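Local coordinates for protein Cd1 (Flavonifractor plautii, PDB 7D39) that binds flavin mononucleotide and probably acts as an ene-reductase that reduces flavones and flavonols at the start of their breakdown in gut bacteria, at residues 34-39 with 71-76; 77-82 with 130-135; 136-141 with 202-207. All coordinates share one frame; numbering follows the deposited sequence.

Interaction 1: 34-39 with 71-76; sequences EFIQLQ and DWLLDK
Ile36 CD1 drives into the helix 71-76, meeting Trp72 CH2 at 3.6 Å and touching Lys76 CG and Leu73 CD1 as well. The methyl comes obliquely upon the benzo part of the indole. Leu38 extends the apolar patch: its CD2 lies 4.0 Å from Leu73 CD2, the two leucines crossing at about a right angle. At the other end the extended chain of Glu34 crosses the lysine, and Lys76 NZ bonds to Glu34 OE2 in a salt bridge whose exact length is doubtful in the model. A water donates to Lys76 O and, weakly, to Glu34 OE1.

Behind this first shell, the helix itself sets the lysine. With CG beside the backbone N (chi1 -58°), Lys76 CG rests 3.9 Å above the centre of the Trp72 ring, and bends at chi2 and chi3 steer the rest of the chain toward Glu34. Lys76 thus offers methylenes to Ile36 and its ammonium to Glu34.

The strand and helix run nearly antiparallel, as in the crossover of a flavodoxin-like fold: helix 70-79 leads from edge strand 32-37 to strand 82-88, past strand 2-7, whose Leu4 and Ile6 touch Ile36 and Leu38, and beside helix 96-109.

Interaction 2: 77-82 with 130-135; sequences MLDADG and DPRILK
Leu78 lies under the guanidinium of Arg132, its CB 3.8 Å from the plane and offset toward the rim, while Asp79 and Asp130 approach the same group at its edge. The leucine and arginine side chains cross at about a right angle. Toward Asp79 the donor is Arg132 NH1, 2.6 Å from Asp79 OD1. The carboxylate and guanidinium planes are turned 51° apart, and although OD1 lies near the guanidinium plane, it is itself met from above the carboxylate plane. Asp130 is held more nearly coplanar: Arg132 NE at 3.3 Å and NH2 at 2.9 Å both reach the syn lone pair of Asp130 OD2, a side-on grip on one oxygen. A bend at chi3 (-52°) turns the guanidinium across Leu78 among its acids, of which Asp75, one turn back on the helix, is a further salt-bridge partner of NH2. Asp130 is also the N-cap of the short helix, its OD1 accepting weakly from Arg132 N. A leucine in place of Arg132 would probably leave Asp79 and Asp75 without this charged mate and Asp130 with little beyond the weak capping bond.

Further along, Leu78 CD2 packs 3.9 Å from Ile133 CA, and Leu78 CD1 meets Ile133 CG1. Lys135 NZ reaches Leu78 O at 3.3 Å, nearly in line with the carbonyl, near the end of the helix, where a positive charge is probably welcome.

The contact joins the C-terminal end of helix 70-79 to the brief helix 131-134. Leu78 also touches Met109 of helix 96-109, and Ile133 and Leu134 lean on helix 111-124. Beyond Ala80 the chain enters strand 82-88, with Asp81 and Gly82 bonded to Lys2 of strand 2-7, whose backbone N also donates to Asp81 OD2.

Interaction 3: 136-141 with 202-207; sequences DKVISF and KDIEHA
Ile204, which packs against Asp136 and Val138, sits in a turn fastened by Asp203: the backbone N of His206 donates to Asp203 OD2 at 2.9 Å with an N-H...O angle of 160°. The donor comes from above the carboxylate plane, and the bond makes an Asx motif just after helix 184-202 ends. The Asp203 carboxylate also meets the His206 ring at its edge. This places Ile204, between the acceptor Asp203 and the donor His206, with its side chain facing the segment 136-141.

Both branches of the isoleucine are used. With CG1 beside its own backbone N (chi1 -66°), the longer branch carries CD1 to within 3.6 Å of Asp136 O. The shorter branch goes to the side chains, Ile204 CG2 lying 3.8 Å from Asp136 CB and 4.1 Å from Val138 CG1. That valine methyl is shared, for it also faces Ala207 CB at 4.1 Å. Lys137 turns the opposite way, and its ammonium bonds to Ala80 O on the far side of the strand.

Val138 further touches Ile169 of the neighbouring strand 167-174 and Ile197 and Ala200 of helix 184-202, so the turn continues an apolar layer over the sheet. Ile204 O is bonded to Lys167 NZ, which ties the turn to that same edge strand.

Between the two segments, then, the chemistry is mostly apolar, methyls against methyls, a methylene and one backbone carbonyl, with a modest 189 Å² buried. Contacts of this kind have little directional demand; the shape of the turn is helped by its Asp203 bond, and the fit to strand 138-144 by dispersion and exclusion of water.

In the fold
The three contacts follow one another across the flavodoxin-like sheet. Interactions 1 and 2 share helix 70-79, their centres 13 Å apart, and are stitched by a salt bridge from Asp75 OD1 to Arg132 NH2 (3.3 Å). Interactions 2 and 3, with centres 12 Å apart, meet where Lys137 NZ lies 2.7 Å from Ala80 O, a probable hydrogen bond between the residue just before strand 138-144 and the turn after the helix. Interactions 1 and 3 do not touch, their nearest atoms being about 7 Å apart, yet both reach the parallel sheet. The flavin mononucleotide is nearby rather than within: the side chain of Leu38 in interaction 1 is about 10 Å from it.

Interaction 1: 34-39 with 71-76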
loop_
_atom_site.group_PDB
_atom_site.type_symbol
_atom_site.label_atom_id
_atom_site.label_comp_id
_atom_site.label_asym_id
_atom_site.label_seq_id
_atom_site.Cartn_x
_atom_site.Cartn_y
_atom_site.Cartn_z
ATOM N N GLU A 34 1.187 -18.302 8.659
ATOM C CA GLU A 34 1.995 -18.682 7.519
ATOM C C GLU A 34 2.991 -17.562 7.257
ATOM O O GLU A 34 2.706 -16.383 7.501
ATOM C CB GLU A 34 1.108 -18.943 6.293
ATOM C CG GLU A 34 1.863 -19.367 5.037
ATOM C CD GLU A 34 0.922 -19.708 3.878
ATOM O OE1 GLU A 34 -0.299 -19.446 3.989
ATOM O OE2 GLU A 34 1.411 -20.237 2.857
ATOM N N PHE A 35 4.160 -17.932 6.748
ATOM C CA PHE A 35 5.249 -16.986 6.539
ATOM C C PHE A 35 5.730 -17.083 5.102
ATOM O O PHE A 35 5.908 -18.187 4.581
ATOM C CB PHE A 35 6.393 -17.277 7.516
ATOM C CG PHE A 35 7.607 -16.428 7.315
ATOM C CD1 PHE A 35 7.542 -15.051 7.429
ATOM C CD2 PHE A 35 8.826 -17.017 7.037
ATOM C CE1 PHE A 35 8.679 -14.278 7.238
ATOM C CE2 PHE A 35 9.955 -16.255 6.867
ATOM C CZ PHE A 35 9.885 -14.887 6.965
ATOM N N ILE A 36 5.931 -15.931 4.463
ATOM C CA ILE A 36 6.494 -15.863 3.118
ATOM C C ILE A 36 7.719 -14.953 3.146
ATOM O O ILE A 36 7.637 -13.797 3.580
ATOM C CB ILE A 36 5.469 -15.372 2.079
ATOM C CG1 ILE A 36 4.427 -16.458 1.817
ATOM C CG2 ILE A 36 6.155 -15.019 0.777
ATOM C CD1 ILE A 36 3.334 -16.025 0.819
ATOM N N GLN A 37 8.853 -15.481 2.695
ATOM C CA GLN A 37 10.097 -14.733 2.572
ATOM C C GLN A 37 10.242 -14.305 1.112
ATOM O O GLN A 37 10.345 -15.154 0.228
ATOM C CB GLN A 37 11.274 -15.606 3.021
ATOM C CG GLN A 37 12.314 -14.897 3.895
ATOM C CD GLN A 37 13.045 -13.815 3.146
ATOM O OE1 GLN A 37 13.312 -13.950 1.950
ATOM N NE2 GLN A 37 13.366 -12.727 3.835
ATOM N N LEU A 38 10.230 -12.993 0.850
ATOM C CA LEU A 38 10.148 -12.542 -0.541
ATOM C C LEU A 38 11.407 -12.831 -1.356
ATOM O O LEU A 38 11.324 -12.844 -2.590
ATOM C CB LEU A 38 9.846 -11.045 -0.614
ATOM C CG LEU A 38 8.468 -10.582 -0.119
ATOM C CD1 LEU A 38 8.306 -9.063 -0.221
ATOM C CD2 LEU A 38 7.359 -11.304 -0.881
ATOM N N GLN A 39 12.561 -13.029 -0.711
ATOM C CA GLN A 39 13.756 -13.395 -1.455
ATOM C C GLN A 39 13.618 -14.753 -2.147
ATOM O O GLN A 39 14.378 -15.037 -3.072
ATOM C CB GLN A 39 14.997 -13.427 -0.552
ATOM C CG GLN A 39 15.290 -12.138 0.243
ATOM C CD GLN A 39 15.282 -10.887 -0.614
ATOM O OE1 GLN A 39 15.730 -10.905 -1.749
ATOM N NE2 GLN A 39 14.754 -9.792 -0.074
ATOM N N ASP A 71 1.423 -13.532 -9.080
ATOM C CA ASP A 71 0.092 -14.119 -8.985
ATOM C C ASP A 71 0.013 -15.098 -7.823
ATOM O O ASP A 71 -0.963 -15.095 -7.068
ATOM C CB ASP A 71 -0.292 -14.806 -10.301
ATOM C CG ASP A 71 -0.669 -13.813 -11.391
ATOM O OD1 ASP A 71 -1.001 -12.656 -11.062
ATOM O OD2 ASP A 71 -0.644 -14.190 -12.576
ATOM N N TRP A 72 1.033 -15.940 -7.662
ATOM C CA TRP A 72 1.085 -16.817 -6.495
ATOM C C TRP A 72 1.028 -16.010 -5.202
ATOM O O TRP A 72 0.212 -16.286 -4.315
ATOM C CB TRP A 72 2.347 -17.670 -6.554
ATOM C CG TRP A 72 2.522 -18.601 -5.395
ATOM C CD1 TRP A 72 2.054 -19.887 -5.285
ATOM C CD2 TRP A 72 3.228 -18.327 -4.180
ATOM N NE1 TRP A 72 2.422 -20.420 -4.072
ATOM C CE2 TRP A 72 3.147 -19.490 -3.376
ATOM C CE3 TRP A 72 3.920 -17.218 -3.693
ATOM C CZ2 TRP A 72 3.727 -19.568 -2.115
ATOM C CZ3 TRP A 72 4.494 -17.296 -2.423
ATOM C CH2 TRP A 72 4.401 -18.467 -1.659
ATOM N N LEU A 73 1.888 -14.999 -5.080
ATOM C CA LEU A 73 1.878 -14.170 -3.875
ATOM C C LEU A 73 0.495 -13.577 -3.628
ATOM O O LEU A 73 -0.021 -13.604 -2.505
ATOM C CB LEU A 73 2.922 -13.051 -4.002
ATOM C CG LEU A 73 3.074 -12.041 -2.858
ATOM C CD1 LEU A 73 3.373 -12.748 -1.552
ATOM C CD2 LEU A 73 4.157 -10.997 -3.177
ATOM N N LEU A 74 -0.122 -13.042 -4.677
ATOM C CA LEU A 74 -1.428 -12.422 -4.532
ATOM C C LEU A 74 -2.471 -13.422 -4.051
ATOM O O LEU A 74 -3.271 -13.110 -3.159
ATOM C CB LEU A 74 -1.840 -11.791 -5.866
ATOM C CG LEU A 74 -2.887 -10.708 -5.720
ATOM C CD1 LEU A 74 -2.354 -9.713 -4.730
ATOM C CD2 LEU A 74 -3.167 -10.046 -7.058
ATOM N N ASP A 75 -2.489 -14.627 -4.633
ATOM C CA ASP A 75 -3.415 -15.652 -4.157
ATOM C C ASP A 75 -3.242 -15.882 -2.664
ATOM O O ASP A 75 -4.227 -16.027 -1.934
ATOM C CB ASP A 75 -3.223 -16.976 -4.908
ATOM C CG ASP A 75 -3.622 -16.902 -6.365
ATOM O OD1 ASP A 75 -4.712 -16.376 -6.684
ATOM O OD2 ASP A 75 -2.841 -17.389 -7.210
ATOM N N LYS A 76 -1.995 -15.929 -2.192
ATOM C CA LYS A 76 -1.768 -16.164 -0.768
ATOM C C LYS A 76 -2.323 -15.019 0.061
ATOM O O LYS A 76 -2.953 -15.240 1.099
ATOM C CB LYS A 76 -0.276 -16.343 -0.469
ATOM C CG LYS A 76 0.439 -17.467 -1.221
ATOM C CD LYS A 76 -0.109 -18.845 -0.890
ATOM C CE LYS A 76 0.027 -19.164 0.569
ATOM N NZ LYS A 76 -0.224 -20.612 0.807
HETATM O O HOH W 1 -2.796 -17.551 2.794
#

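Interaction 2: 77-82 with 130-135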
loop_
_atom_site.group_PDB
_atom_site.type_symbol
_atom_site.label_atom_id
_atom_site.label_comp_id
_atom_site.label_asym_id
_atom_site.label_seq_id
_atom_site.Cartn_x
_atom_site.Cartn_y
_atom_site.Cartn_z
HETATM N N MSE A 77 -2.094 -13.787 -0.375
HETATM C CA MSE A 77 -2.585 -12.655 0.380
HETATM C C MSE A 77 -4.111 -12.649 0.411
HETATM O O MSE A 77 -4.704 -12.297 1.420
HETATM C CB MSE A 77 -2.052 -11.359 -0.199
HETATM C CG MSE A 77 -0.551 -11.259 -0.111
HETATM SE SE MSE A 77 0.185 -9.737 -1.112
HETATM C CE MSE A 77 0.073 -8.349 0.272
ATOM N N LEU A 78 -4.742 -13.072 -0.690
ATOM C CA LEU A 78 -6.202 -13.076 -0.751
ATOM C C LEU A 78 -6.804 -14.144 0.149
ATOM O O LEU A 78 -7.927 -13.978 0.633
ATOM C CB LEU A 78 -6.676 -13.276 -2.197
ATOM C CG LEU A 78 -6.534 -12.106 -3.183
ATOM C CD1 LEU A 78 -6.811 -12.558 -4.602
ATOM C CD2 LEU A 78 -7.475 -10.971 -2.806
ATOM N N ASP A 79 -6.093 -15.247 0.373
ATOM C CA ASP A 79 -6.581 -16.289 1.263
ATOM C C ASP A 79 -6.430 -15.939 2.735
ATOM O O ASP A 79 -6.993 -16.646 3.574
ATOM C CB ASP A 79 -5.856 -17.613 1.007
ATOM C CG ASP A 79 -6.399 -18.367 -0.196
ATOM O OD1 ASP A 79 -7.540 -18.085 -0.634
ATOM O OD2 ASP A 79 -5.672 -19.257 -0.697
ATOM N N ALA A 80 -5.678 -14.898 3.070
ATOM C CA ALA A 80 -5.438 -14.527 4.460
ATOM C C ALA A 80 -6.513 -13.569 4.953
ATOM O O ALA A 80 -6.999 -12.716 4.209
ATOM C CB ALA A 80 -4.064 -13.875 4.620
ATOM N N ASP A 81 -6.888 -13.717 6.224
ATOM C CA ASP A 81 -7.822 -12.767 6.814
ATOM C C ASP A 81 -7.112 -11.507 7.284
ATOM O O ASP A 81 -7.726 -10.437 7.337
ATOM C CB ASP A 81 -8.579 -13.421 7.974
ATOM C CG ASP A 81 -9.275 -14.719 7.567
ATOM O OD1 ASP A 81 -10.203 -14.686 6.718
ATOM O OD2 ASP A 81 -8.900 -15.780 8.103
ATOM N N GLY A 82 -5.827 -11.619 7.613
ATOM C CA GLY A 82 -5.028 -10.489 8.043
ATOM C C GLY A 82 -3.588 -10.740 7.648
ATOM O O GLY A 82 -3.163 -11.887 7.475
ATOM N N ASP A 130 -13.076 -13.152 -9.201
ATOM C CA ASP A 130 -12.886 -13.661 -7.842
ATOM C C ASP A 130 -13.498 -13.076 -6.580
ATOM O O ASP A 130 -13.104 -11.974 -6.162
ATOM C CB ASP A 130 -11.362 -13.722 -7.750
ATOM C CG ASP A 130 -10.855 -14.572 -6.569
ATOM O OD1 ASP A 130 -11.545 -14.690 -5.537
ATOM O OD2 ASP A 130 -9.735 -15.114 -6.672
ATOM N N PRO A 131 -14.451 -13.763 -5.953
ATOM C CA PRO A 131 -15.066 -13.211 -4.734
ATOM C C PRO A 131 -14.050 -12.728 -3.717
ATOM O O PRO A 131 -14.238 -11.670 -3.105
ATOM C CB PRO A 131 -15.875 -14.393 -4.188
ATOM C CG PRO A 131 -16.092 -15.278 -5.351
ATOM C CD PRO A 131 -14.880 -15.140 -6.217
ATOM N N ARG A 132 -12.971 -13.485 -3.522
ATOM C CA ARG A 132 -11.957 -13.102 -2.547
ATOM C C ARG A 132 -11.500 -11.666 -2.743
ATOM O O ARG A 132 -11.199 -10.973 -1.767
ATOM C CB ARG A 132 -10.767 -14.052 -2.643
ATOM C CG ARG A 132 -11.068 -15.457 -2.183
ATOM C CD ARG A 132 -9.827 -16.294 -2.275
ATOM N NE ARG A 132 -9.252 -16.188 -3.610
ATOM C CZ ARG A 132 -8.015 -16.550 -3.919
ATOM N NH1 ARG A 132 -7.205 -17.041 -2.984
ATOM N NH2 ARG A 132 -7.586 -16.413 -5.162
ATOM N N ILE A 133 -11.481 -11.193 -3.991
ATOM C CA ILE A 133 -10.860 -9.908 -4.306
ATOM C C ILE A 133 -11.541 -8.761 -3.576
ATOM O O ILE A 133 -10.885 -7.792 -3.180
ATOM C CB ILE A 133 -10.866 -9.678 -5.825
ATOM C CG1 ILE A 133 -9.818 -10.571 -6.484
ATOM C CG2 ILE A 133 -10.598 -8.222 -6.131
ATOM C CD1 ILE A 133 -10.010 -10.705 -7.969
ATOM N N LEU A 134 -12.863 -8.825 -3.414
ATOM C CA LEU A 134 -13.596 -7.758 -2.744
ATOM C C LEU A 134 -13.769 -7.987 -1.247
ATOM O O LEU A 134 -14.298 -7.111 -0.560
ATOM C CB LEU A 134 -14.965 -7.586 -3.387
ATOM C CG LEU A 134 -14.870 -6.977 -4.778
ATOM C CD1 LEU A 134 -16.254 -6.807 -5.395
ATOM C CD2 LEU A 134 -14.148 -5.649 -4.679
ATOM N N LYS A 135 -13.338 -9.135 -0.731
ATOM C CA LYS A 135 -13.399 -9.415 0.699
ATOM C C LYS A 135 -12.644 -8.357 1.499
ATOM O O LYS A 135 -11.522 -7.981 1.156
ATOM C CB LYS A 135 -12.797 -10.799 0.960
ATOM C CG LYS A 135 -13.569 -11.676 1.913
ATOM C CD LYS A 135 -12.622 -12.610 2.683
ATOM C CE LYS A 135 -11.690 -13.392 1.750
ATOM N NZ LYS A 135 -10.622 -14.151 2.481
#

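Interaction 3: 136-141 with 202-207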
loop_
_atom_site.group_PDB
_atom_site.type_symbol
_atom_site.label_atom_id
_atom_site.label_comp_id
_atom_site.label_asym_id
_atom_site.label_seq_id
_atom_site.Cartn_x
_atom_site.Cartn_y
_atom_site.Cartn_z
ATOM N N ASP A 136 -13.261 -7.871 2.572
ATOM C CA ASP A 136 -12.554 -6.973 3.478
ATOM C C ASP A 136 -11.349 -7.684 4.086
ATOM O O ASP A 136 -11.331 -8.907 4.222
ATOM C CB ASP A 136 -13.488 -6.492 4.586
ATOM C CG ASP A 136 -14.416 -5.385 4.125
ATOM O OD1 ASP A 136 -14.008 -4.571 3.269
ATOM O OD2 ASP A 136 -15.555 -5.323 4.625
ATOM N N LYS A 137 -10.330 -6.905 4.453
ATOM C CA LYS A 137 -9.079 -7.472 4.955
ATOM C C LYS A 137 -8.372 -6.445 5.831
ATOM O O LYS A 137 -8.492 -5.235 5.609
ATOM C CB LYS A 137 -8.143 -7.918 3.807
ATOM C CG LYS A 137 -7.047 -8.899 4.254
ATOM C CD LYS A 137 -6.142 -9.334 3.111
ATOM C CE LYS A 137 -6.931 -9.872 1.924
ATOM N NZ LYS A 137 -7.847 -10.992 2.301
ATOM N N VAL A 138 -7.629 -6.940 6.832
ATOM C CA VAL A 138 -6.800 -6.093 7.690
ATOM C C VAL A 138 -5.334 -6.379 7.406
ATOM O O VAL A 138 -4.959 -7.503 7.053
ATOM C CB VAL A 138 -7.097 -6.290 9.195
ATOM C CG1 VAL A 138 -8.491 -5.764 9.564
ATOM C CG2 VAL A 138 -6.950 -7.747 9.574
ATOM N N ILE A 139 -4.500 -5.351 7.575
ATOM C CA ILE A 139 -3.075 -5.430 7.281
ATOM C C ILE A 139 -2.334 -4.501 8.232
ATOM O O ILE A 139 -2.825 -3.425 8.582
ATOM C CB ILE A 139 -2.770 -5.074 5.807
ATOM C CG1 ILE A 139 -1.280 -5.272 5.489
ATOM C CG2 ILE A 139 -3.222 -3.633 5.494
ATOM C CD1 ILE A 139 -0.983 -5.554 4.013
ATOM N N SER A 140 -1.149 -4.929 8.653
ATOM C CA SER A 140 -0.255 -4.109 9.449
ATOM C C SER A 140 1.137 -4.157 8.843
ATOM O O SER A 140 1.528 -5.144 8.208
ATOM C CB SER A 140 -0.220 -4.571 10.903
ATOM O OG SER A 140 -1.419 -4.183 11.572
ATOM N N PHE A 141 1.882 -3.076 9.047
ATOM C CA PHE A 141 3.201 -2.914 8.464
ATOM C C PHE A 141 4.220 -2.606 9.544
ATOM O O PHE A 141 3.919 -1.942 10.537
ATOM C CB PHE A 141 3.212 -1.782 7.440
ATOM C CG PHE A 141 2.273 -1.999 6.287
ATOM C CD1 PHE A 141 2.618 -2.853 5.257
ATOM C CD2 PHE A 141 1.064 -1.337 6.228
ATOM C CE1 PHE A 141 1.766 -3.044 4.189
ATOM C CE2 PHE A 141 0.208 -1.512 5.141
ATOM C CZ PHE A 141 0.557 -2.373 4.140
ATOM N N LYS A 202 -10.345 -11.226 13.669
ATOM C CA LYS A 202 -11.507 -11.887 14.251
ATOM C C LYS A 202 -12.794 -11.201 13.816
ATOM O O LYS A 202 -13.740 -11.855 13.365
ATOM C CB LYS A 202 -11.410 -11.898 15.777
ATOM C CG LYS A 202 -10.508 -12.967 16.396
ATOM C CD LYS A 202 -10.768 -13.050 17.913
ATOM C CE LYS A 202 -9.506 -13.344 18.733
ATOM N NZ LYS A 202 -9.246 -14.795 18.976
ATOM N N ASP A 203 -12.847 -9.874 13.949
ATOM C CA ASP A 203 -14.015 -9.066 13.593
ATOM C C ASP A 203 -13.523 -7.908 12.723
ATOM O O ASP A 203 -13.280 -6.806 13.215
ATOM C CB ASP A 203 -14.733 -8.574 14.855
ATOM C CG ASP A 203 -15.993 -7.779 14.548
ATOM O OD1 ASP A 203 -16.838 -7.652 15.455
ATOM O OD2 ASP A 203 -16.144 -7.279 13.413
ATOM N N ILE A 204 -13.373 -8.159 11.421
ATOM C CA ILE A 204 -12.837 -7.127 10.538
ATOM C C ILE A 204 -13.723 -5.890 10.549
ATOM O O ILE A 204 -13.234 -4.765 10.406
ATOM C CB ILE A 204 -12.657 -7.684 9.113
ATOM C CG1 ILE A 204 -11.588 -8.773 9.099
ATOM C CG2 ILE A 204 -12.277 -6.576 8.146
ATOM C CD1 ILE A 204 -11.425 -9.433 7.750
ATOM N N GLU A 205 -15.030 -6.067 10.734
ATOM C CA GLU A 205 -15.941 -4.929 10.687
ATOM C C GLU A 205 -15.668 -3.952 11.822
ATOM O O GLU A 205 -15.637 -2.735 11.609
ATOM C CB GLU A 205 -17.386 -5.421 10.742
ATOM C CG GLU A 205 -18.317 -4.697 9.793
ATOM C CD GLU A 205 -19.455 -5.579 9.330
ATOM O OE1 GLU A 205 -20.015 -6.310 10.175
ATOM O OE2 GLU A 205 -19.772 -5.555 8.119
ATOM N N HIS A 206 -15.466 -4.462 13.031
ATOM C CA HIS A 206 -15.235 -3.620 14.195
ATOM C C HIS A 206 -13.756 -3.452 14.521
ATOM O O HIS A 206 -13.422 -2.864 15.556
ATOM C CB HIS A 206 -16.003 -4.187 15.388
ATOM C CG HIS A 206 -17.456 -4.396 15.094
ATOM N ND1 HIS A 206 -17.983 -5.631 14.782
ATOM C CD2 HIS A 206 -18.480 -3.516 14.997
ATOM C CE1 HIS A 206 -19.274 -5.507 14.537
ATOM N NE2 HIS A 206 -19.601 -4.234 14.660
ATOM N N ALA A 207 -12.863 -3.937 13.657
ATOM C CA ALA A 207 -11.440 -3.705 13.857
ATOM C C ALA A 207 -11.153 -2.215 13.783
ATOM O O ALA A 207 -11.776 -1.482 13.008
ATOM C CB ALA A 207 -10.615 -4.462 12.812
#